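Local coordinates for protein lytic chitin monooxygenase (Enterococcus faecalis, PDB 4A02) that cleaves glycosidic bonds in alpha- and beta-chitin oxidatively by a copper-dependent mechanism, acting in synergy with a chitinase, at residues V143-W148 against Y158-V163; Y93-N98 against T136-Y141. One frame throughout, in Å; residues are numbered along the deposited sequence.

Contact 1. Residues V143-W148 against Y158-V163; sequences VIYAVW and YQAIDV
The backbone carbonyl oxygen of A146 accepts the N-H of Q159 at 2.8 Å, and A146 N returns a bond to Q159 O. Two residues further along 158-163, and two back along 143-148, I144 and I161 exchange a second such pair, with I144 O 2.8 Å from I161 N, so four bonds fix the antiparallel register. Side chains alternate between the two faces. On the face of V143, Y145 and V147, the ring of Y158 packs beside Y145 and V147. V147 CG1 lies 4.1 Å from the centroid of that ring, an off-centre CH-pi contact. The Y145 ring is nearly parallel to it, planes at 30°, yet slid so far aside that only one end meets it, OH 3.2 Å from Y158 CD2. With CG of Y145 anti to the backbone N (chi1 -161°), the ring leans toward the partner strand; the buried hydroxyl bonds to L47 O, while that of Y158 bonds to P38 O. On the other face I144, A146 and I161 form an aliphatic patch: I161 CD1 touches both I144 CG2 and A146 CB, the latter at 3.9 Å. Small A146 suits this spot, where W80 and V4 also press in. Beside the patch Q159 bends at chi2 and turns its OE1 to S9 OG and V4 N. This is the beta hairpin of strands 142-150 and 155-165, in the core of the beta-sandwich typical of AA10 lytic polysaccharide monooxygenases.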
loop_
_atom_site.group_PDB
_atom_site.type_symbol
_atom_site.label_atom_id
_atom_site.label_comp_id
_atom_site.label_asym_id
_atom_site.label_seq_id
_atom_site.Cartn_x
_atom_site.Cartn_y
_atom_site.Cartn_z
ATOM N N VAL A 143 4.410 -6.980 -4.548
ATOM C CA VAL A 143 3.998 -5.848 -3.748
ATOM C C VAL A 143 3.013 -5.037 -4.554
ATOM O O VAL A 143 3.307 -4.608 -5.671
ATOM C CB VAL A 143 5.200 -5.001 -3.280
ATOM C CG1 VAL A 143 4.738 -3.759 -2.518
ATOM C CG2 VAL A 143 6.139 -5.829 -2.417
ATOM N N ILE A 144 1.831 -4.811 -3.969
ATOM C CA ILE A 144 0.866 -3.841 -4.461
ATOM C C ILE A 144 1.130 -2.535 -3.745
ATOM O O ILE A 144 1.333 -2.506 -2.543
ATOM C CB ILE A 144 -0.575 -4.331 -4.234
ATOM C CG1 ILE A 144 -0.851 -5.644 -4.960
ATOM C CG2 ILE A 144 -1.591 -3.258 -4.594
ATOM C CD1 ILE A 144 -2.112 -6.324 -4.520
ATOM N N TYR A 145 1.119 -1.426 -4.499
ATOM C CA TYR A 145 1.318 -0.105 -3.934
ATOM C C TYR A 145 0.038 0.695 -4.183
ATOM O O TYR A 145 -0.329 0.918 -5.323
ATOM C CB TYR A 145 2.504 0.590 -4.533
ATOM C CG TYR A 145 3.073 1.745 -3.766
ATOM C CD1 TYR A 145 3.411 1.609 -2.433
ATOM C CD2 TYR A 145 3.355 2.949 -4.396
ATOM C CE1 TYR A 145 3.983 2.677 -1.716
ATOM C CE2 TYR A 145 3.981 3.987 -3.706
ATOM C CZ TYR A 145 4.293 3.845 -2.375
ATOM O OH TYR A 145 4.930 4.870 -1.744
ATOM N N ALA A 146 -0.633 1.044 -3.100
ATOM C CA ALA A 146 -1.935 1.711 -3.134
ATOM C C ALA A 146 -1.756 3.137 -2.636
ATOM O O ALA A 146 -1.124 3.364 -1.614
ATOM C CB ALA A 146 -2.899 0.956 -2.253
ATOM N N VAL A 147 -2.338 4.095 -3.371
ATOM C CA VAL A 147 -2.107 5.510 -3.096
ATOM C C VAL A 147 -3.424 6.252 -3.062
ATOM O O VAL A 147 -4.134 6.364 -4.078
ATOM C CB VAL A 147 -1.201 6.126 -4.196
ATOM C CG1 VAL A 147 -0.883 7.581 -3.818
ATOM C CG2 VAL A 147 0.064 5.324 -4.366
ATOM N N TRP A 148 -3.776 6.776 -1.889
ATOM C CA TRP A 148 -5.004 7.537 -1.663
ATOM C C TRP A 148 -4.660 9.029 -1.751
ATOM O O TRP A 148 -3.974 9.567 -0.898
ATOM C CB TRP A 148 -5.560 7.195 -0.306
ATOM C CG TRP A 148 -6.747 8.004 0.110
ATOM C CD1 TRP A 148 -7.728 8.544 -0.680
ATOM C CD2 TRP A 148 -7.108 8.335 1.448
ATOM N NE1 TRP A 148 -8.636 9.194 0.080
ATOM C CE2 TRP A 148 -8.282 9.089 1.402
ATOM C CE3 TRP A 148 -6.530 8.107 2.705
ATOM C CZ2 TRP A 148 -8.901 9.593 2.546
ATOM C CZ3 TRP A 148 -7.142 8.596 3.821
ATOM C CH2 TRP A 148 -8.313 9.356 3.733
ATOM N N TYR A 158 0.191 6.391 1.387
ATOM C CA TYR A 158 0.877 5.386 0.591
ATOM C C TYR A 158 0.944 4.081 1.346
ATOM O O TYR A 158 1.393 4.036 2.488
ATOM C CB TYR A 158 2.297 5.875 0.286
ATOM C CG TYR A 158 2.375 7.102 -0.621
ATOM C CD1 TYR A 158 2.324 8.386 -0.117
ATOM C CD2 TYR A 158 2.511 6.934 -2.011
ATOM C CE1 TYR A 158 2.399 9.482 -0.971
ATOM C CE2 TYR A 158 2.615 8.013 -2.848
ATOM C CZ TYR A 158 2.560 9.300 -2.321
ATOM O OH TYR A 158 2.658 10.347 -3.220
ATOM N N GLN A 159 0.485 3.009 0.688
ATOM C CA GLN A 159 0.317 1.700 1.335
ATOM C C GLN A 159 0.909 0.589 0.475
ATOM O O GLN A 159 0.317 0.139 -0.500
ATOM C CB GLN A 159 -1.167 1.453 1.583
ATOM C CG GLN A 159 -1.737 2.370 2.647
ATOM C CD GLN A 159 -1.369 1.889 4.041
ATOM O OE1 GLN A 159 -1.804 0.804 4.434
ATOM N NE2 GLN A 159 -0.613 2.659 4.789
ATOM N N ALA A 160 2.091 0.112 0.899
ATOM C CA ALA A 160 2.650 -1.116 0.351
ATOM C C ALA A 160 1.968 -2.327 0.968
ATOM O O ALA A 160 1.765 -2.376 2.187
ATOM C CB ALA A 160 4.150 -1.165 0.649
ATOM N N ILE A 161 1.643 -3.298 0.122
ATOM C CA ILE A 161 0.891 -4.507 0.507
ATOM C C ILE A 161 1.612 -5.704 -0.069
ATOM O O ILE A 161 1.818 -5.793 -1.287
ATOM C CB ILE A 161 -0.534 -4.420 -0.066
ATOM C CG1 ILE A 161 -1.295 -3.159 0.374
ATOM C CG2 ILE A 161 -1.328 -5.683 0.270
ATOM C CD1 ILE A 161 -2.131 -2.585 -0.693
ATOM N N ASP A 162 2.043 -6.631 0.785
ATOM C CA ASP A 162 2.744 -7.836 0.369
ATOM C C ASP A 162 1.746 -8.962 0.084
ATOM O O ASP A 162 0.919 -9.278 0.953
ATOM C CB ASP A 162 3.692 -8.278 1.485
ATOM C CG ASP A 162 4.736 -7.242 1.795
ATOM O OD1 ASP A 162 5.694 -7.123 0.968
ATOM O OD2 ASP A 162 4.619 -6.549 2.828
ATOM N N VAL A 163 1.851 -9.563 -1.099
ATOM C CA VAL A 163 0.966 -10.648 -1.475
ATOM C C VAL A 163 1.789 -11.782 -2.080
ATOM O O VAL A 163 2.901 -11.600 -2.566
ATOM C CB VAL A 163 -0.136 -10.190 -2.447
ATOM C CG1 VAL A 163 -1.024 -9.168 -1.777
ATOM C CG2 VAL A 163 0.431 -9.654 -3.760
#

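Contact 2. Residues Y93-N98 against T136-Y141; sequences YYITKN and TDRKGY
A strand end and a connecting loop are joined here: strand 88-96 runs out at T96 into K97 and N98, and the loop 136-141 folds against it. R138 makes the central link. Its NE gives a nearly straight bond to T96 O, 2.8 Å long with an N-H...O angle of 166°, which arrives on a lone pair in the carbonyl plane and lies in the guanidinium plane. NH2 adds two weak bonds, to the same T96 O at 3.2 Å and to I95 O at 3.5 Å. At another part of the guanidinium edge, NH1 forms a salt bridge of 2.8 Å with OD1 of its own neighbour D137, through the syn lone pair of the carboxylate. With D112 also paired to NH2, partners on all three nitrogens hold the flat group against rotation; arginine suits the place because one planar group can serve carbonyls and carboxylates together. A bend at chi2 (-53°) kinks the chain, which passes the N98 amide on its way to the strand end. I95 CG2 lies 3.6 Å from R138 NH2.

N98 links the loop by both ends of its amide. OD1 takes the N-H of K139 at 3.2 Å, in the carbonyl plane and on a lone pair, whereas ND2 gives a bond to D137 O at 2.9 Å, coming from above that carbonyl's plane. An asparagine can do this because it carries donor and acceptor side by side. A water accepts from N98 N and donates to D137 OD2, lying above one face of the R138 guanidinium, offset toward its rim.

The loop follows strand 127-134 and leads into strand 142-150, the neighbour of 88-96; beside these polar bonds I95 packs on I144 and on I165 of strand 155-165.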
loop_
_atom_site.group_PDB
_atom_site.type_symbol
_atom_site.label_atom_id
_atom_site.label_comp_id
_atom_site.label_asym_id
_atom_site.label_seq_id
_atom_site.Cartn_x
_atom_site.Cartn_y
_atom_site.Cartn_z
ATOM N N TYR A 93 -3.313 2.410 -8.008
ATOM C CA TYR A 93 -2.753 1.124 -7.630
ATOM C C TYR A 93 -1.725 0.682 -8.637
ATOM O O TYR A 93 -1.944 0.773 -9.855
ATOM C CB TYR A 93 -3.847 0.073 -7.519
ATOM C CG TYR A 93 -4.875 0.362 -6.468
ATOM C CD1 TYR A 93 -5.971 1.187 -6.724
ATOM C CD2 TYR A 93 -4.763 -0.145 -5.185
ATOM C CE1 TYR A 93 -6.899 1.442 -5.745
ATOM C CE2 TYR A 93 -5.691 0.118 -4.221
ATOM C CZ TYR A 93 -6.780 0.917 -4.492
ATOM O OH TYR A 93 -7.662 1.128 -3.463
ATOM N N TYR A 94 -0.618 0.154 -8.111
ATOM C CA TYR A 94 0.510 -0.376 -8.860
ATOM C C TYR A 94 0.836 -1.759 -8.365
ATOM O O TYR A 94 0.560 -2.058 -7.189
ATOM C CB TYR A 94 1.734 0.549 -8.672
ATOM C CG TYR A 94 1.510 2.000 -8.956
ATOM C CD1 TYR A 94 0.901 2.826 -7.978
ATOM C CD2 TYR A 94 1.872 2.594 -10.142
ATOM C CE1 TYR A 94 0.690 4.167 -8.202
ATOM C CE2 TYR A 94 1.633 3.968 -10.375
ATOM C CZ TYR A 94 1.021 4.730 -9.365
ATOM O OH TYR A 94 0.797 6.076 -9.626
ATOM N N ILE A 95 1.497 -2.599 -9.169
ATOM C CA ILE A 95 1.965 -3.869 -8.699
ATOM C C ILE A 95 3.318 -4.178 -9.340
ATOM O O ILE A 95 3.539 -3.896 -10.534
ATOM C CB ILE A 95 0.955 -5.007 -8.912
ATOM C CG1 ILE A 95 1.357 -6.268 -8.165
ATOM C CG2 ILE A 95 0.708 -5.280 -10.382
ATOM C CD1 ILE A 95 0.291 -7.342 -8.193
ATOM N N THR A 96 4.214 -4.779 -8.577
ATOM C CA THR A 96 5.483 -5.216 -9.090
ATOM C C THR A 96 5.318 -6.126 -10.294
ATOM O O THR A 96 4.358 -6.898 -10.387
ATOM C CB THR A 96 6.277 -5.971 -7.977
ATOM O OG1 THR A 96 5.408 -6.862 -7.291
ATOM C CG2 THR A 96 6.873 -5.021 -6.973
ATOM N N LYS A 97 6.280 -6.050 -11.205
ATOM C CA LYS A 97 6.422 -6.960 -12.329
ATOM C C LYS A 97 7.003 -8.279 -11.865
ATOM O O LYS A 97 7.851 -8.334 -10.968
ATOM C CB LYS A 97 7.338 -6.311 -13.384
ATOM C CG LYS A 97 6.822 -5.000 -13.889
ATOM C CD LYS A 97 7.881 -4.228 -14.648
ATOM C CE LYS A 97 7.763 -4.491 -15.998
ATOM N NZ LYS A 97 6.911 -3.591 -16.786
ATOM N N ASN A 98 6.616 -9.376 -12.556
ATOM C CA ASN A 98 7.323 -10.629 -12.319
ATOM C C ASN A 98 8.813 -10.413 -12.502
ATOM O O ASN A 98 9.256 -9.757 -13.454
ATOM C CB ASN A 98 6.863 -11.726 -13.289
ATOM C CG ASN A 98 5.552 -12.359 -12.963
ATOM O OD1 ASN A 98 5.048 -12.314 -11.813
ATOM N ND2 ASN A 98 4.992 -13.017 -13.946
ATOM N N THR A 136 -2.997 -11.182 -15.166
ATOM C CA THR A 136 -3.013 -12.617 -15.166
ATOM C C THR A 136 -1.654 -13.290 -15.290
ATOM O O THR A 136 -1.593 -14.479 -15.014
ATOM C CB THR A 136 -4.007 -13.148 -16.233
ATOM O OG1 THR A 136 -3.598 -12.694 -17.465
ATOM C CG2 THR A 136 -5.379 -12.618 -15.908
ATOM N N ASP A 137 -0.609 -12.579 -15.659
ATOM C CA ASP A 137 0.702 -13.154 -15.693
ATOM C C ASP A 137 1.300 -13.295 -14.309
ATOM O O ASP A 137 2.289 -14.018 -14.154
ATOM C CB ASP A 137 1.702 -12.362 -16.564
ATOM C CG ASP A 137 2.046 -11.001 -16.047
ATOM O OD1 ASP A 137 1.274 -10.399 -15.288
ATOM O OD2 ASP A 137 3.149 -10.494 -16.452
ATOM N N ARG A 138 0.795 -12.590 -13.304
ATOM C CA ARG A 138 1.561 -12.489 -12.062
ATOM C C ARG A 138 1.532 -13.797 -11.279
ATOM O O ARG A 138 0.508 -14.456 -11.161
ATOM C CB ARG A 138 1.010 -11.356 -11.184
ATOM C CG ARG A 138 1.153 -9.988 -11.779
ATOM C CD ARG A 138 2.559 -9.674 -12.209
ATOM N NE ARG A 138 2.868 -8.243 -12.269
ATOM C CZ ARG A 138 2.578 -7.434 -13.254
ATOM N NH1 ARG A 138 1.986 -7.845 -14.372
ATOM N NH2 ARG A 138 2.879 -6.145 -13.115
ATOM N N LYS A 139 2.663 -14.105 -10.664
ATOM C CA LYS A 139 2.807 -15.270 -9.809
ATOM C C LYS A 139 3.869 -14.991 -8.768
ATOM O O LYS A 139 4.862 -14.300 -9.072
ATOM C CB LYS A 139 3.163 -16.520 -10.596
ATOM C CG LYS A 139 2.992 -17.816 -9.876
ATOM C CD LYS A 139 3.121 -19.021 -10.689
ATOM C CE LYS A 139 2.969 -20.317 -9.928
ATOM N NZ LYS A 139 3.521 -21.464 -10.759
ATOM N N GLY A 140 3.671 -15.529 -7.582
ATOM C CA GLY A 140 4.673 -15.464 -6.523
ATOM C C GLY A 140 4.551 -14.196 -5.688
ATOM O O GLY A 140 3.535 -13.520 -5.676
ATOM N N TYR A 141 5.614 -13.905 -4.935
ATOM C CA TYR A 141 5.644 -12.745 -4.068
ATOM C C TYR A 141 5.611 -11.474 -4.888
ATOM O O TYR A 141 6.485 -11.293 -5.774
ATOM C CB TYR A 141 6.885 -12.794 -3.201
ATOM C CG TYR A 141 7.125 -11.618 -2.275
ATOM C CD1 TYR A 141 6.092 -10.827 -1.784
ATOM C CD2 TYR A 141 8.421 -11.308 -1.888
ATOM C CE1 TYR A 141 6.334 -9.752 -0.953
ATOM C CE2 TYR A 141 8.673 -10.273 -1.019
ATOM C CZ TYR A 141 7.645 -9.483 -0.553
ATOM O OH TYR A 141 7.913 -8.466 0.342
HETATM O O HOH W 1 5.061 -9.030 -14.894
#

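Contact 1 is wholly buried near the centre of the chain, whereas the centre of contact 2 lies about 14 Å from that of the chain, and the contact is only partly buried. Both reach one sheet, since strands 88-96 and 142-150 are neighbours in it, joined by Y145 N to Y94 O at 2.8 Å. Regular backbone pairing and apolar side chains hold contact 1; contact 2 has no strand pairing and relies on an arginine, an asparagine, a carboxylate and a water. They meet where Y141 OH bonds D162 OD1 at 2.7 Å, just before strand 142-150 begins, and where Y93 CE2 packs 3.5 Å from A146 CB.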